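Local coordinates for protein polyketide synthase/nonribosomal peptide synthetase hybrid RzxB (Pseudomonas fluorescens, PDB 5IL6) that probably dehydrates beta-hydroxyacyl intermediates carried by acyl carrier protein, as the dehydratase domain of a trans-AT polyketide synthase on the rhizoxin pathway, at residues H14-R19 with S198-H203; V58-A63 with L78-L83; G97-E102 with I115-Q120; G182-A187 with Q250-P255; C262-L267 with I277-S282. One frame throughout, in Å; residues are numbered along the deposited sequence.

The chain probably holds two hotdog units, as in the double hotdog of polyketide synthase dehydratases. Contacts 2 and 3 belong to the first unit. They touch: Met59, Ile60 and Ala63 of the helix pack on Leu99, Leu101 and Ile115 of the hairpin. Contacts 4 and 5 belong to the second unit and are joined through the adjacent strands 246-254 and 261-268. Contact 1 joins loops from the two units at the surface and leans on the helix of contact 2. Contacts 2 and 5 are buried and rich in aliphatic side chains. Contacts 3, 4 and 5 are antiparallel strand pairs; 3 and 4 are only partly buried. In contact 1 rings and a proline pack beside a bridging water.

Contact 1. Residues H14-R19 with S198-H203; sequences HPLLHR and SGFALH
Pro15 lies against the end of the Phe200 ring, with its CB 3.4 Å from Phe200 CZ. Its CG touches CE2 and CZ of the same ring. The two side chains run past each other in opposite directions. His14 meets a neighbouring part of the ring, its CE1 3.6 Å from Phe200 CE1. The two ring planes stand at 87° and form an oblique pair. Leu16 CG comes in near the plane of the Phe200 ring, at the edge, 4.3 Å from CE1.

His14 has CG anti to the backbone N (chi1 -173°), and this carries the imidazole across to residues 198-203. Both of its nitrogens are engaged. His14 ND1 accepts a hydrogen bond from Leu16 N at 3.1 Å, inside the type I turn from His14 to Leu17. His14 NE2 is hydrogen-bonded to a water at 2.9 Å, and that water accepts from Ala201 N.

The contact joins the N-terminal loop to the loop leading into helix 204-212. His14 also rests on Val58 and Ala62 of helix 53-67. The direct touch is van der Waals packing. The polar link between the segments runs through water, and the bonds at ND1 and NE2 together set the rotation of the imidazole.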
# COMPACT_ATOMS: atom_id res chain seq x y z
N HIS A 14 -3.11 -16.23 5.07
CA HIS A 14 -3.33 -14.81 5.22
C HIS A 14 -4.36 -14.43 4.16
O HIS A 14 -4.37 -15.03 3.08
CB HIS A 14 -2.01 -14.04 5.02
CG HIS A 14 -2.11 -12.58 5.31
ND1 HIS A 14 -2.54 -11.66 4.38
CD2 HIS A 14 -1.82 -11.87 6.43
CE1 HIS A 14 -2.51 -10.45 4.90
NE2 HIS A 14 -2.08 -10.55 6.14
N PRO A 15 -5.25 -13.47 4.42
CA PRO A 15 -6.26 -13.13 3.41
C PRO A 15 -5.67 -12.79 2.04
O PRO A 15 -6.35 -12.99 1.02
CB PRO A 15 -6.98 -11.92 4.02
CG PRO A 15 -6.78 -12.06 5.49
CD PRO A 15 -5.47 -12.76 5.70
N LEU A 16 -4.44 -12.28 1.99
CA LEU A 16 -3.79 -11.92 0.73
C LEU A 16 -2.63 -12.83 0.38
O LEU A 16 -1.96 -12.60 -0.64
CB LEU A 16 -3.29 -10.47 0.78
CG LEU A 16 -4.34 -9.35 0.76
CD1 LEU A 16 -3.63 -8.00 0.82
CD2 LEU A 16 -5.24 -9.44 -0.46
N LEU A 17 -2.36 -13.87 1.17
CA LEU A 17 -1.28 -14.82 0.91
C LEU A 17 -1.87 -16.19 1.19
O LEU A 17 -1.87 -16.66 2.33
CB LEU A 17 -0.05 -14.53 1.76
CG LEU A 17 1.24 -15.20 1.31
CD1 LEU A 17 1.85 -14.42 0.16
CD2 LEU A 17 2.22 -15.31 2.47
N HIS A 18 -2.40 -16.82 0.15
CA HIS A 18 -3.29 -17.97 0.34
C HIS A 18 -2.53 -19.25 0.65
O HIS A 18 -2.89 -19.97 1.58
CB HIS A 18 -4.16 -18.16 -0.91
CG HIS A 18 -5.06 -17.00 -1.19
ND1 HIS A 18 -5.75 -16.87 -2.38
CD2 HIS A 18 -5.40 -15.93 -0.44
CE1 HIS A 18 -6.47 -15.76 -2.34
NE2 HIS A 18 -6.28 -15.17 -1.18
N ARG A 19 -1.48 -19.56 -0.12
CA ARG A 19 -0.90 -20.89 -0.08
C ARG A 19 0.61 -20.84 -0.18
O ARG A 19 1.18 -20.00 -0.88
CB ARG A 19 -1.47 -21.76 -1.21
CG ARG A 19 -2.93 -22.15 -0.98
CD ARG A 19 -3.74 -22.09 -2.26
NE ARG A 19 -5.17 -22.33 -2.00
CZ ARG A 19 -6.15 -21.45 -2.20
NH1 ARG A 19 -5.90 -20.25 -2.70
NH2 ARG A 19 -7.40 -21.79 -1.91
N SER A 198 -9.57 -8.07 11.34
CA SER A 198 -9.10 -9.34 11.88
C SER A 198 -8.19 -10.04 10.88
O SER A 198 -8.54 -10.21 9.71
CB SER A 198 -10.30 -10.23 12.22
OG SER A 198 -9.88 -11.43 12.84
N GLY A 199 -7.02 -10.46 11.35
CA GLY A 199 -6.07 -11.18 10.53
C GLY A 199 -5.07 -10.31 9.80
O GLY A 199 -4.17 -10.85 9.14
N PHE A 200 -5.19 -8.99 9.89
CA PHE A 200 -4.29 -8.06 9.22
C PHE A 200 -3.46 -7.32 10.25
O PHE A 200 -4.01 -6.75 11.20
CB PHE A 200 -5.08 -7.05 8.38
CG PHE A 200 -5.67 -7.61 7.12
CD1 PHE A 200 -4.87 -7.84 6.01
CD2 PHE A 200 -7.02 -7.88 7.03
CE1 PHE A 200 -5.41 -8.34 4.84
CE2 PHE A 200 -7.57 -8.39 5.87
CZ PHE A 200 -6.76 -8.62 4.78
N ALA A 201 -2.14 -7.32 10.07
CA ALA A 201 -1.31 -6.38 10.81
C ALA A 201 -1.53 -4.97 10.30
O ALA A 201 -1.56 -4.01 11.08
CB ALA A 201 0.17 -6.77 10.69
N LEU A 202 -1.70 -4.82 8.99
CA LEU A 202 -2.07 -3.56 8.36
C LEU A 202 -3.03 -3.87 7.23
O LEU A 202 -2.66 -4.54 6.26
CB LEU A 202 -0.84 -2.82 7.84
CG LEU A 202 -1.10 -1.57 7.01
CD1 LEU A 202 -2.11 -0.64 7.68
CD2 LEU A 202 0.20 -0.84 6.74
N HIS A 203 -4.27 -3.39 7.35
CA HIS A 203 -5.29 -3.72 6.36
C HIS A 203 -4.99 -2.99 5.05
O HIS A 203 -4.66 -1.80 5.07
CB HIS A 203 -6.67 -3.33 6.88
CG HIS A 203 -7.80 -3.91 6.08
ND1 HIS A 203 -8.20 -3.39 4.88
CD2 HIS A 203 -8.61 -4.97 6.33
CE1 HIS A 203 -9.21 -4.10 4.40
NE2 HIS A 203 -9.48 -5.07 5.27
O HOH W 1 -0.92 -8.28 7.62

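Contact 2. Residues V58-A63 with L78-L83; sequences VMIQAA and LVISDL
Helix 58-63 runs across strand 78-81 with 132° between their directions and 9.7 Å between the axes. Ile60 lies above Ile80, and Gln61 is nearest Leu78. After Ser81 the chain turns a corner at Asp82, and Leu83 then points back toward the helix.

Ile60 carries the centre of the contact. Its CG2 sits 3.5 Å from Ile80 CD1, which is tighter than usual for two methyls. Ile80 has CG1 anti to its carbonyl carbon (chi1 -61°), and this sends CD1 up to the helix. Ile80 CD1 is wedged between Ile60 and Gln61, 3.7 Å from Gln61 CG. The other branch of Ile60 ends in CD1, which meets Leu83 CD1 at 3.9 Å. Leu78 CD2 packs 3.7 Å from the backbone O of Gln61, an oxygen that also accepts from Thr65 OG1.

The side chain of Gln61 is extended beyond CG and crosses that of Ile80 at about a right angle. Its NE2 donates to a water at 3.0 Å, and the same water donates to Leu78 O at 3.0 Å. Cys237 and Leu239 of strand 230-239 also touch Gln61, while Ala130 of strand 124-135 lies against Ile80 and Leu83.

A central helix packed on a curved antiparallel sheet is the hallmark of the hotdog fold. Here the interface is mostly aliphatic, and a single water ties the buried Gln61 amide to the strand backbone.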
# COMPACT_ATOMS: atom_id res chain seq x y z
N VAL A 58 1.15 -5.42 1.60
CA VAL A 58 0.63 -6.30 2.63
C VAL A 58 1.01 -7.75 2.34
O VAL A 58 1.31 -8.52 3.26
CB VAL A 58 -0.90 -6.14 2.74
CG1 VAL A 58 -1.50 -7.19 3.68
CG2 VAL A 58 -1.25 -4.73 3.22
N MET A 59 1.01 -8.13 1.07
CA MET A 59 1.40 -9.49 0.71
C MET A 59 2.85 -9.76 1.07
O MET A 59 3.19 -10.85 1.55
CB MET A 59 1.15 -9.71 -0.78
CG MET A 59 1.37 -11.13 -1.26
SD MET A 59 1.05 -11.33 -3.03
CE MET A 59 -0.37 -10.26 -3.25
N ILE A 60 3.73 -8.78 0.85
CA ILE A 60 5.13 -8.93 1.24
C ILE A 60 5.24 -9.07 2.75
O ILE A 60 5.98 -9.91 3.26
CB ILE A 60 5.96 -7.75 0.72
CG1 ILE A 60 5.95 -7.74 -0.81
CG2 ILE A 60 7.39 -7.82 1.25
CD1 ILE A 60 6.58 -6.51 -1.44
N GLN A 61 4.50 -8.23 3.49
CA GLN A 61 4.53 -8.31 4.95
C GLN A 61 4.05 -9.67 5.44
O GLN A 61 4.65 -10.26 6.35
CB GLN A 61 3.69 -7.18 5.55
CG GLN A 61 4.25 -5.79 5.28
CD GLN A 61 3.27 -4.68 5.60
OE1 GLN A 61 2.07 -4.90 5.68
NE2 GLN A 61 3.79 -3.47 5.79
N ALA A 62 2.96 -10.17 4.86
CA ALA A 62 2.45 -11.49 5.25
C ALA A 62 3.46 -12.59 4.92
O ALA A 62 3.68 -13.50 5.72
CB ALA A 62 1.12 -11.76 4.57
N ALA A 63 4.06 -12.52 3.73
CA ALA A 63 5.01 -13.55 3.32
C ALA A 63 6.23 -13.56 4.23
O ALA A 63 6.69 -14.63 4.65
CB ALA A 63 5.42 -13.34 1.87
N LEU A 78 9.33 -4.83 10.67
CA LEU A 78 9.47 -5.35 9.32
C LEU A 78 9.72 -4.18 8.38
O LEU A 78 8.90 -3.26 8.29
CB LEU A 78 8.21 -6.11 8.93
CG LEU A 78 8.30 -7.35 8.03
CD1 LEU A 78 9.49 -8.25 8.38
CD2 LEU A 78 7.01 -8.14 8.17
N VAL A 79 10.86 -4.21 7.68
CA VAL A 79 11.27 -3.13 6.80
C VAL A 79 11.27 -3.64 5.37
O VAL A 79 11.92 -4.65 5.07
CB VAL A 79 12.65 -2.57 7.18
CG1 VAL A 79 13.05 -1.43 6.25
CG2 VAL A 79 12.66 -2.10 8.64
N ILE A 80 10.53 -2.96 4.50
CA ILE A 80 10.55 -3.20 3.07
C ILE A 80 11.21 -1.99 2.42
O ILE A 80 10.85 -0.85 2.73
CB ILE A 80 9.13 -3.44 2.52
CG1 ILE A 80 8.51 -4.67 3.19
CG2 ILE A 80 9.16 -3.60 1.00
CD1 ILE A 80 7.02 -4.81 2.95
N SER A 81 12.17 -2.24 1.54
CA SER A 81 13.01 -1.19 0.98
C SER A 81 13.09 -1.31 -0.53
O SER A 81 13.05 -2.41 -1.09
CB SER A 81 14.42 -1.24 1.58
OG SER A 81 14.40 -1.04 2.98
N ASP A 82 13.21 -0.15 -1.18
CA ASP A 82 13.43 -0.07 -2.62
C ASP A 82 12.41 -0.91 -3.38
O ASP A 82 12.74 -1.74 -4.22
CB ASP A 82 14.86 -0.49 -2.98
CG ASP A 82 15.90 0.44 -2.41
OD1 ASP A 82 15.53 1.58 -2.05
OD2 ASP A 82 17.08 0.04 -2.33
N LEU A 83 11.14 -0.67 -3.07
CA LEU A 83 10.05 -1.34 -3.74
C LEU A 83 9.70 -0.58 -5.01
O LEU A 83 9.73 0.65 -5.04
CB LEU A 83 8.83 -1.44 -2.82
CG LEU A 83 7.55 -2.08 -3.37
CD1 LEU A 83 6.75 -2.67 -2.22
CD2 LEU A 83 6.68 -1.08 -4.13
O HOH W 2 6.76 -3.27 6.18

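Contact 3. Residues G97-E102 with I115-Q120; sequences GELFLE and IYAYDQ
Phe100 and Tyr116 are a hydrogen-bonded antiparallel pair, with ring planes only 10° apart. The rings are slid apart and barely overlap, their centroids 5.6 Å from each other. It is Phe100 CB that lies over the Tyr116 face, 3.8 Å from the ring centroid, in a CH-pi contact. Tyr116 has CG between its backbone N and carbonyl carbon (chi1 58°), which brings its ring over the neighbouring strand. The Phe100 ring turns its edge to Tyr116 O. Its CE1 also approaches the edge of the Tyr118 ring, which is poorly ordered.

Glu102 reaches the far end of Tyr116 with an extended chain. Its carboxylate plane stands 76° from the phenol ring. Tyr116 OH donates to Glu102 OE2, but the modelled 2.5 Å is very short and its exact length is doubtful.

The opposite face of the hairpin is aliphatic. Leu99 CG lies 3.6 Å from Ile115 CG2, and Leu101 CD1 lies 3.9 Å from Ile115 CG1. Helix 53-67 covers this side.

Phe100 N donates to Tyr116 O at 2.9 Å, and Tyr116 N returns a bond to Phe100 O. Farther along, a water lies 2.8 Å from Glu98 O and accepts from Tyr118 N, filling in where direct strand pairing ends. The Glu98 carboxylate pairs with Arg32.

The hairpin of strands 98-105 and 110-118 is thus two-sided. Leucine and isoleucine meet the hotdog helix, while the other face carries the Phe100 and Tyr116 rings.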
# COMPACT_ATOMS: atom_id res chain seq x y z
N GLY A 97 -6.29 -15.65 -12.22
CA GLY A 97 -6.27 -14.95 -10.95
C GLY A 97 -5.09 -15.27 -10.07
O GLY A 97 -5.08 -14.87 -8.90
N GLU A 98 -4.07 -15.95 -10.59
CA GLU A 98 -2.98 -16.46 -9.78
C GLU A 98 -1.85 -15.44 -9.72
O GLU A 98 -1.34 -15.01 -10.76
CB GLU A 98 -2.47 -17.79 -10.34
CG GLU A 98 -3.49 -18.92 -10.26
CD GLU A 98 -2.96 -20.22 -10.83
OE1 GLU A 98 -2.11 -20.19 -11.73
OE2 GLU A 98 -3.41 -21.29 -10.37
N LEU A 99 -1.46 -15.07 -8.51
CA LEU A 99 -0.37 -14.13 -8.26
C LEU A 99 0.65 -14.82 -7.36
O LEU A 99 0.32 -15.23 -6.24
CB LEU A 99 -0.89 -12.85 -7.62
CG LEU A 99 0.01 -11.61 -7.63
CD1 LEU A 99 0.43 -11.23 -9.04
CD2 LEU A 99 -0.72 -10.45 -6.99
N PHE A 100 1.88 -14.93 -7.85
CA PHE A 100 2.96 -15.61 -7.14
C PHE A 100 3.86 -14.60 -6.44
O PHE A 100 4.07 -13.49 -6.92
CB PHE A 100 3.79 -16.45 -8.10
CG PHE A 100 3.02 -17.57 -8.75
CD1 PHE A 100 2.26 -17.34 -9.88
CD2 PHE A 100 3.05 -18.84 -8.22
CE1 PHE A 100 1.55 -18.36 -10.48
CE2 PHE A 100 2.35 -19.87 -8.81
CZ PHE A 100 1.60 -19.63 -9.94
N LEU A 101 4.41 -15.01 -5.29
CA LEU A 101 5.41 -14.23 -4.57
C LEU A 101 6.60 -15.12 -4.29
O LEU A 101 6.46 -16.17 -3.64
CB LEU A 101 4.85 -13.66 -3.27
CG LEU A 101 5.77 -12.71 -2.48
CD1 LEU A 101 4.93 -11.73 -1.67
CD2 LEU A 101 6.73 -13.45 -1.56
N GLU A 102 7.78 -14.72 -4.77
CA GLU A 102 9.02 -15.45 -4.54
C GLU A 102 9.85 -14.72 -3.51
O GLU A 102 10.03 -13.50 -3.59
CB GLU A 102 9.81 -15.61 -5.84
CG GLU A 102 9.40 -16.81 -6.67
CD GLU A 102 10.15 -16.90 -7.99
OE1 GLU A 102 11.17 -16.20 -8.15
OE2 GLU A 102 9.71 -17.67 -8.87
N ILE A 115 6.99 -10.34 -7.11
CA ILE A 115 5.59 -10.71 -7.27
C ILE A 115 5.29 -10.69 -8.76
O ILE A 115 5.55 -9.69 -9.44
CB ILE A 115 4.65 -9.75 -6.51
CG1 ILE A 115 4.97 -9.77 -5.02
CG2 ILE A 115 3.19 -10.12 -6.76
CD1 ILE A 115 4.19 -8.76 -4.20
N TYR A 116 4.73 -11.79 -9.27
CA TYR A 116 4.57 -11.94 -10.71
C TYR A 116 3.38 -12.83 -11.02
O TYR A 116 2.83 -13.52 -10.16
CB TYR A 116 5.84 -12.50 -11.34
CG TYR A 116 6.23 -13.84 -10.77
CD1 TYR A 116 5.70 -15.01 -11.28
CD2 TYR A 116 7.12 -13.93 -9.71
CE1 TYR A 116 6.05 -16.24 -10.76
CE2 TYR A 116 7.47 -15.15 -9.17
CZ TYR A 116 6.93 -16.31 -9.71
OH TYR A 116 7.26 -17.54 -9.20
N ALA A 117 2.99 -12.81 -12.30
CA ALA A 117 1.88 -13.60 -12.82
C ALA A 117 2.14 -13.86 -14.29
O ALA A 117 3.00 -13.22 -14.90
CB ALA A 117 0.54 -12.87 -12.63
N TYR A 118 1.41 -14.82 -14.86
CA TYR A 118 1.62 -15.21 -16.24
C TYR A 118 0.55 -14.61 -17.14
O TYR A 118 -0.62 -14.53 -16.76
CB TYR A 118 1.62 -16.74 -16.36
CG TYR A 118 2.85 -17.36 -15.74
CD1 TYR A 118 4.05 -17.42 -16.43
CD2 TYR A 118 2.81 -17.87 -14.45
CE1 TYR A 118 5.17 -17.98 -15.87
CE2 TYR A 118 3.93 -18.43 -13.87
CZ TYR A 118 5.11 -18.48 -14.58
OH TYR A 118 6.22 -19.04 -14.01
N ASP A 119 0.95 -14.19 -18.34
CA ASP A 119 0.04 -13.58 -19.29
C ASP A 119 -0.49 -14.64 -20.26
O ASP A 119 -0.16 -15.83 -20.16
CB ASP A 119 0.73 -12.43 -20.02
CG ASP A 119 1.74 -12.89 -21.05
OD1 ASP A 119 2.16 -14.07 -21.00
OD2 ASP A 119 2.12 -12.07 -21.91
N GLN A 120 -1.34 -14.21 -21.20
CA GLN A 120 -1.83 -15.13 -22.23
C GLN A 120 -0.71 -15.82 -22.98
O GLN A 120 -0.87 -16.97 -23.42
CB GLN A 120 -2.72 -14.38 -23.24
CG GLN A 120 -4.17 -14.15 -22.80
CD GLN A 120 -4.36 -12.91 -21.95
OE1 GLN A 120 -3.39 -12.25 -21.56
NE2 GLN A 120 -5.61 -12.60 -21.62
O HOH W 3 -0.48 -16.25 -13.06

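Contact 4. Residues G182-A187 with Q250-P255; sequences GDQALA and QIRRAP
Strands 184-190 and 246-254 are antiparallel neighbours in the sheet of the second hotdog unit. Ala185 and Ile251 form the hydrogen-bonded pair, with Ala185 N to Ile251 O and Ile251 N to Ala185 O both 2.8 Å. Arg253 N adds a third backbone bond, to Asp183 O at 3.0 Å. Ala185 and Ile251 are small or aliphatic, and Leu217 packs on Ile251. Arg253 leaves on this side, to a salt bridge with Glu221.

The face of Gln184, Gln250 and Arg252 is largely polar, with Leu186 beside Gln250. From the turn before the strand, Asp183 OD2 makes a salt bridge to Arg252 NE at 3.1 Å, though both side chains are poorly ordered. Asp183 OD1 lies over one face of the guanidinium, whose plane is turned 31° from the carboxylate. The bend of Arg252 at chi2 (54°) folds its chain back toward Asp183. Arg252 NH1 also comes 3.3 Å from Gln184 NE2; both are donors, so no bond forms between them.

Gln184 and Gln250 reach diagonally across the strands, both chains extended beyond CG. Gln250 OE1 accepts from Asp143 N. Gln250 NE2 donates to Gln184 OE1 at 2.9 Å, approaching from above the Gln184 carbonyl plane, 36° out of it.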
# COMPACT_ATOMS: atom_id res chain seq x y z
N GLY A 182 0.15 24.03 4.69
CA GLY A 182 1.30 24.17 3.81
C GLY A 182 1.50 22.91 2.99
O GLY A 182 0.58 22.43 2.32
N ASP A 183 2.72 22.37 3.03
CA ASP A 183 3.05 21.15 2.31
C ASP A 183 2.81 19.89 3.14
O ASP A 183 3.35 18.83 2.81
CB ASP A 183 4.50 21.20 1.83
CG ASP A 183 5.49 21.44 2.96
OD1 ASP A 183 5.07 21.36 4.14
OD2 ASP A 183 6.67 21.70 2.67
N GLN A 184 2.02 19.99 4.21
CA GLN A 184 1.69 18.85 5.05
C GLN A 184 0.17 18.70 5.13
O GLN A 184 -0.57 19.67 4.99
CB GLN A 184 2.24 19.01 6.47
CG GLN A 184 3.75 18.92 6.57
CD GLN A 184 4.23 18.73 8.00
OE1 GLN A 184 3.54 18.13 8.82
NE2 GLN A 184 5.42 19.24 8.30
N ALA A 185 -0.27 17.46 5.35
CA ALA A 185 -1.68 17.17 5.51
C ALA A 185 -1.86 16.11 6.58
O ALA A 185 -0.96 15.29 6.82
CB ALA A 185 -2.32 16.71 4.19
N LEU A 186 -3.02 16.12 7.22
CA LEU A 186 -3.37 15.14 8.24
C LEU A 186 -4.71 14.54 7.88
O LEU A 186 -5.70 15.27 7.70
CB LEU A 186 -3.42 15.78 9.63
CG LEU A 186 -3.65 14.81 10.80
CD1 LEU A 186 -2.44 13.90 10.97
CD2 LEU A 186 -3.95 15.57 12.08
N ALA A 187 -4.76 13.21 7.78
CA ALA A 187 -5.96 12.51 7.36
C ALA A 187 -6.41 11.56 8.45
O ALA A 187 -5.60 11.00 9.20
CB ALA A 187 -5.71 11.72 6.07
N GLN A 250 -0.20 11.34 8.77
CA GLN A 250 0.50 12.58 8.50
C GLN A 250 1.24 12.45 7.18
O GLN A 250 1.99 11.48 6.98
CB GLN A 250 1.48 12.92 9.62
CG GLN A 250 2.09 14.30 9.48
CD GLN A 250 3.10 14.62 10.56
OE1 GLN A 250 3.32 13.83 11.48
NE2 GLN A 250 3.73 15.78 10.45
N ILE A 251 1.05 13.42 6.29
CA ILE A 251 1.58 13.37 4.94
C ILE A 251 2.41 14.62 4.70
O ILE A 251 1.97 15.73 5.03
CB ILE A 251 0.46 13.26 3.89
CG1 ILE A 251 -0.41 12.02 4.17
CG2 ILE A 251 1.04 13.20 2.48
CD1 ILE A 251 -1.67 11.96 3.33
N ARG A 252 3.61 14.44 4.15
CA ARG A 252 4.50 15.55 3.83
C ARG A 252 4.97 15.42 2.39
O ARG A 252 5.51 14.38 2.01
CB ARG A 252 5.71 15.59 4.77
CG ARG A 252 6.81 16.56 4.34
CD ARG A 252 6.27 17.96 4.13
NE ARG A 252 7.33 18.95 3.93
CZ ARG A 252 8.08 19.45 4.91
NH1 ARG A 252 7.90 19.04 6.16
NH2 ARG A 252 9.01 20.35 4.64
N ARG A 253 4.74 16.46 1.60
CA ARG A 253 5.30 16.52 0.26
C ARG A 253 6.82 16.53 0.33
O ARG A 253 7.41 17.21 1.17
CB ARG A 253 4.79 17.76 -0.47
CG ARG A 253 5.27 17.92 -1.90
CD ARG A 253 4.29 17.33 -2.89
NE ARG A 253 4.69 17.61 -4.27
CZ ARG A 253 4.12 18.52 -5.06
NH1 ARG A 253 3.12 19.27 -4.62
NH2 ARG A 253 4.57 18.69 -6.30
N ALA A 254 7.45 15.77 -0.56
CA ALA A 254 8.90 15.68 -0.64
C ALA A 254 9.38 16.09 -2.02
O ALA A 254 8.62 16.05 -2.99
CB ALA A 254 9.38 14.26 -0.33
N PRO A 255 10.65 16.50 -2.15
CA PRO A 255 11.17 16.86 -3.47
C PRO A 255 11.10 15.69 -4.43
O PRO A 255 11.27 14.53 -4.05
CB PRO A 255 12.62 17.27 -3.19
CG PRO A 255 12.69 17.53 -1.72
CD PRO A 255 11.64 16.69 -1.08

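Contact 5. Residues C262-L267 with I277-S282; sequences CFDLAL and ILNQLS
Strands 262-267 and 277-282 run antiparallel, with 146° between their directions, and their register slips by one between Phe263 and Leu265. Phe263 pairs with Leu281 and Leu265 with Leu278, so strand 277-282 has the extra residue: Asn279 and Gln280 lie between the pairs, with only Asp264 across from them. Leu265 N donates to Leu278 O at 2.7 Å, and Leu281 N donates to Phe263 O at 2.8 Å.

Asp264 bridges the slip. Its OD1 accepts from Gln280 N at 2.7 Å and, weakly, from Gln280 NE2 at 3.2 Å. The two side chains lie side by side and point the same way. The bend of Gln280 at chi2 (-70°) brings its amide back to the carboxylate. Gln280 OE1 is 3.4 Å from Cys262 SG. A water sits within hydrogen-bonding distance of Leu265 O and Asn279 OD1.

The face of Phe263, Leu265, Leu278 and Leu281 is hydrophobic. Leu265 CD1 meets Leu281 CD2 at 3.8 Å, and Leu267 CD1 meets Leu278 CD1 at 3.9 Å. Met211 of helix 204-212 touches Leu278 and Leu281.

Gln280 takes a left-handed backbone conformation (phi 62°). Gln280 and Leu281 together stand opposite the single residue Phe263. This is a G1 beta bulge, set in a hairpin of the second hotdog sheet.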
# COMPACT_ATOMS: atom_id res chain seq x y z
N CYS A 262 6.36 12.98 -4.98
CA CYS A 262 6.93 12.17 -3.91
C CYS A 262 6.43 12.66 -2.56
O CYS A 262 6.28 13.87 -2.35
CB CYS A 262 8.46 12.20 -3.96
SG CYS A 262 9.25 11.02 -2.85
N PHE A 263 6.18 11.72 -1.65
CA PHE A 263 5.64 12.03 -0.34
C PHE A 263 6.24 11.10 0.71
O PHE A 263 6.66 9.98 0.40
CB PHE A 263 4.11 11.87 -0.30
CG PHE A 263 3.39 12.65 -1.36
CD1 PHE A 263 3.17 12.12 -2.61
CD2 PHE A 263 2.91 13.93 -1.09
CE1 PHE A 263 2.51 12.84 -3.59
CE2 PHE A 263 2.25 14.65 -2.06
CZ PHE A 263 2.05 14.11 -3.31
N ASP A 264 6.28 11.58 1.95
CA ASP A 264 6.51 10.74 3.11
C ASP A 264 5.23 10.68 3.93
O ASP A 264 4.53 11.69 4.09
CB ASP A 264 7.66 11.27 3.98
CG ASP A 264 8.94 11.45 3.20
OD1 ASP A 264 9.41 10.48 2.57
OD2 ASP A 264 9.50 12.57 3.22
N LEU A 265 4.91 9.50 4.45
CA LEU A 265 3.70 9.29 5.22
C LEU A 265 4.04 8.56 6.52
O LEU A 265 5.00 7.79 6.58
CB LEU A 265 2.65 8.47 4.45
CG LEU A 265 2.08 9.06 3.16
CD1 LEU A 265 3.03 8.87 1.98
CD2 LEU A 265 0.72 8.44 2.85
N ALA A 266 3.24 8.83 7.55
CA ALA A 266 3.35 8.13 8.81
C ALA A 266 1.95 7.84 9.32
O ALA A 266 1.09 8.73 9.31
CB ALA A 266 4.14 8.94 9.85
N LEU A 267 1.72 6.61 9.74
CA LEU A 267 0.41 6.16 10.20
C LEU A 267 0.43 6.05 11.71
O LEU A 267 1.33 5.42 12.28
CB LEU A 267 0.04 4.82 9.57
CG LEU A 267 -0.31 4.85 8.07
CD1 LEU A 267 0.89 5.21 7.21
CD2 LEU A 267 -0.89 3.51 7.63
N ILE A 277 5.41 3.59 8.77
CA ILE A 277 6.07 4.72 8.12
C ILE A 277 6.32 4.36 6.66
O ILE A 277 6.78 3.26 6.36
CB ILE A 277 7.41 5.07 8.81
CG1 ILE A 277 7.16 5.51 10.26
CG2 ILE A 277 8.14 6.17 8.04
CD1 ILE A 277 8.43 5.65 11.07
N LEU A 278 5.99 5.29 5.77
CA LEU A 278 6.31 5.18 4.35
C LEU A 278 7.17 6.37 3.96
O LEU A 278 6.72 7.52 4.02
CB LEU A 278 5.04 5.15 3.49
CG LEU A 278 4.22 3.86 3.45
CD1 LEU A 278 3.45 3.65 4.73
CD2 LEU A 278 3.29 3.89 2.25
N ASN A 279 8.41 6.09 3.56
CA ASN A 279 9.35 7.13 3.16
C ASN A 279 9.56 7.08 1.65
O ASN A 279 9.84 6.02 1.09
CB ASN A 279 10.69 6.98 3.89
CG ASN A 279 10.57 7.24 5.38
OD1 ASN A 279 9.89 8.17 5.80
ND2 ASN A 279 11.24 6.41 6.18
N GLN A 280 9.42 8.24 1.01
CA GLN A 280 9.69 8.40 -0.42
C GLN A 280 8.76 7.52 -1.26
O GLN A 280 9.19 6.65 -2.01
CB GLN A 280 11.16 8.11 -0.72
CG GLN A 280 12.13 8.93 0.12
CD GLN A 280 12.12 10.41 -0.25
OE1 GLN A 280 12.31 10.77 -1.41
NE2 GLN A 280 11.89 11.26 0.74
N LEU A 281 7.46 7.78 -1.11
CA LEU A 281 6.43 7.16 -1.94
C LEU A 281 6.28 7.99 -3.21
O LEU A 281 5.83 9.14 -3.16
CB LEU A 281 5.11 7.06 -1.18
CG LEU A 281 3.91 6.53 -1.97
CD1 LEU A 281 4.14 5.09 -2.40
CD2 LEU A 281 2.64 6.65 -1.14
N SER A 282 6.65 7.41 -4.35
CA SER A 282 6.68 8.12 -5.62
C SER A 282 5.47 7.78 -6.48
O SER A 282 5.20 6.60 -6.74
CB SER A 282 7.97 7.79 -6.39
OG SER A 282 8.00 8.46 -7.64
O HOH W 4 7.34 9.23 6.70